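Long-range contact in putative beta-glucosidase (Bifidobacterium adolescentis, PDB 5WAB), which is a glycoside hydrolase family 3 enzyme with beta-glucosidase activity, probably cleaving terminal sugar residues such as the arabinopyranosyl unit of ginsenosides: residues 102-108 against 148-153. Residues are numbered along the deposited sequence; the frame is centred on the assembly and turned at random.
Sequences VAVILGP and VGTSLK
The Lys153 chain runs alongside the carbonyl of Leu106 at the C-terminal end of two neighbouring parallel strands. Its CD lies 3.2 Å from Leu106 O, and a bend at chi3 (66°) swings CE and NZ, bringing NZ to 3.4 Å from the same oxygen in a weak hydrogen bond. The firmer partner of NZ is Glu123, in a salt bridge; a glycerol, probably from the crystallisation liquor, lies beside it. Leu106 itself, centre of an inverse gamma turn, turns its CD2 methyl onto Ser151 CB (3.7 Å), near Met197 of the next strand. At the other end, Val148 sets CG1 anti to its backbone N (chi1 -177°), which places that methyl 3.2 Å from Ala103 O. Ala103 O also accepts a hydrogen bond from Gly149 N (2.7 Å), and Ile105 N donates one to Gly149 O (2.9 Å). The cis peptide between Gly107 and Pro108 offers its own carbonyl: Ser151 N donates to Gly107 O at 2.8 Å, and Lys153 N to Pro108 O. These adjacent strands of the TIM-barrel-like N-terminal domain are joined through helix 129-144 in a beta-alpha-beta crossover, and Thr150 packs against that helix. An alanine in place of Lys153 would probably cost Glu123 this salt bridge and take the aliphatic cover from Leu106 O. Backbone hydrogen bonds thus join the buried strands, while the Lys153 ammonium sits at their C-terminal ends, where TIM-barrel active sites normally lie, consistent with a possible role near bound sugar.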
loop_
_atom_site.group_PDB
_atom_site.type_symbol
_atom_site.label_atom_id
_atom_site.label_comp_id
_atom_site.label_asym_id
_atom_site.label_seq_id
_atom_site.Cartn_x
_atom_site.Cartn_y
_atom_site.Cartn_z
ATOM N N VAL A 102 -3.536 9.814 -21.899
ATOM C CA VAL A 102 -3.351 10.218 -20.506
ATOM C C VAL A 102 -1.863 10.159 -20.195
ATOM O O VAL A 102 -1.264 9.076 -20.207
ATOM C CB VAL A 102 -4.143 9.320 -19.541
ATOM C CG1 VAL A 102 -3.800 9.672 -18.102
ATOM C CG2 VAL A 102 -5.636 9.452 -19.781
ATOM N N ALA A 103 -1.268 11.314 -19.876
ATOM C CA ALA A 103 0.181 11.371 -19.691
ATOM C C ALA A 103 0.612 10.973 -18.287
ATOM O O ALA A 103 1.723 10.457 -18.112
ATOM C CB ALA A 103 0.713 12.770 -20.008
ATOM N N VAL A 104 -0.215 11.228 -17.279
ATOM C CA VAL A 104 0.106 10.884 -15.899
ATOM C C VAL A 104 -1.108 10.209 -15.281
ATOM O O VAL A 104 -2.228 10.719 -15.390
ATOM C CB VAL A 104 0.508 12.119 -15.073
ATOM C CG1 VAL A 104 0.940 11.707 -13.680
ATOM C CG2 VAL A 104 1.600 12.911 -15.776
ATOM N N ILE A 105 -0.890 9.058 -14.648
ATOM C CA ILE A 105 -1.929 8.364 -13.896
ATOM C C ILE A 105 -1.655 8.585 -12.413
ATOM O O ILE A 105 -0.521 8.409 -11.951
ATOM C CB ILE A 105 -1.978 6.870 -14.269
ATOM C CG1 ILE A 105 -3.145 6.169 -13.579
ATOM C CG2 ILE A 105 -0.650 6.163 -13.986
ATOM C CD1 ILE A 105 -3.511 4.862 -14.231
ATOM N N LEU A 106 -2.686 8.996 -11.671
ATOM C CA LEU A 106 -2.505 9.565 -10.330
ATOM C C LEU A 106 -2.448 8.454 -9.284
ATOM O O LEU A 106 -3.400 8.183 -8.552
ATOM C CB LEU A 106 -3.613 10.567 -10.027
ATOM C CG LEU A 106 -3.666 11.762 -10.979
ATOM C CD1 LEU A 106 -4.820 12.698 -10.640
ATOM C CD2 LEU A 106 -2.338 12.505 -10.960
ATOM N N GLY A 107 -1.286 7.830 -9.193
ATOM C CA GLY A 107 -1.047 6.789 -8.227
ATOM C C GLY A 107 0.392 6.339 -8.319
ATOM O O GLY A 107 1.158 6.826 -9.156
ATOM N N PRO A 108 0.802 5.408 -7.449
ATOM C CA PRO A 108 -0.025 4.807 -6.400
ATOM C C PRO A 108 0.038 5.580 -5.079
ATOM O O PRO A 108 0.861 6.489 -4.927
ATOM C CB PRO A 108 0.588 3.416 -6.249
ATOM C CG PRO A 108 2.060 3.655 -6.506
ATOM C CD PRO A 108 2.136 4.781 -7.522
ATOM N N VAL A 148 4.765 6.607 -19.619
ATOM C CA VAL A 148 3.652 7.325 -18.997
ATOM C C VAL A 148 4.016 7.646 -17.554
ATOM O O VAL A 148 4.630 6.825 -16.866
ATOM C CB VAL A 148 2.351 6.503 -19.057
ATOM C CG1 VAL A 148 1.196 7.286 -18.469
ATOM C CG2 VAL A 148 2.052 6.086 -20.483
ATOM N N GLY A 149 3.650 8.845 -17.098
ATOM C CA GLY A 149 3.994 9.248 -15.752
ATOM C C GLY A 149 3.041 8.708 -14.698
ATOM O O GLY A 149 1.886 8.386 -14.968
ATOM N N THR A 150 3.547 8.611 -13.474
ATOM C CA THR A 150 2.764 8.268 -12.291
ATOM C C THR A 150 2.772 9.448 -11.331
ATOM O O THR A 150 3.395 10.478 -11.586
ATOM C CB THR A 150 3.306 7.023 -11.581
ATOM O OG1 THR A 150 4.602 7.302 -11.041
ATOM C CG2 THR A 150 3.400 5.860 -12.531
ATOM N N SER A 151 2.086 9.280 -10.203
ATOM C CA SER A 151 2.017 10.321 -9.175
ATOM C C SER A 151 2.030 9.649 -7.797
ATOM O O SER A 151 0.980 9.301 -7.249
ATOM C CB SER A 151 0.785 11.193 -9.383
ATOM O OG SER A 151 0.869 12.388 -8.631
ATOM N N LEU A 152 3.231 9.448 -7.254
ATOM C CA LEU A 152 3.380 8.980 -5.882
ATOM C C LEU A 152 2.597 9.893 -4.952
ATOM O O LEU A 152 2.886 11.087 -4.863
ATOM C CB LEU A 152 4.862 8.961 -5.506
ATOM C CG LEU A 152 5.277 8.187 -4.258
ATOM C CD1 LEU A 152 4.821 6.743 -4.372
ATOM C CD2 LEU A 152 6.788 8.270 -4.080
ATOM N N LYS A 153 1.589 9.341 -4.281
ATOM C CA LYS A 153 0.444 10.125 -3.837
ATOM C C LYS A 153 0.434 10.372 -2.333
ATOM O O LYS A 153 0.657 9.453 -1.533
ATOM C CB LYS A 153 -0.861 9.439 -4.261
ATOM C CG LYS A 153 -1.829 10.385 -4.934
ATOM C CD LYS A 153 -2.919 9.646 -5.697
ATOM C CE LYS A 153 -3.839 8.870 -4.795
ATOM N NZ LYS A 153 -5.001 8.365 -5.574
#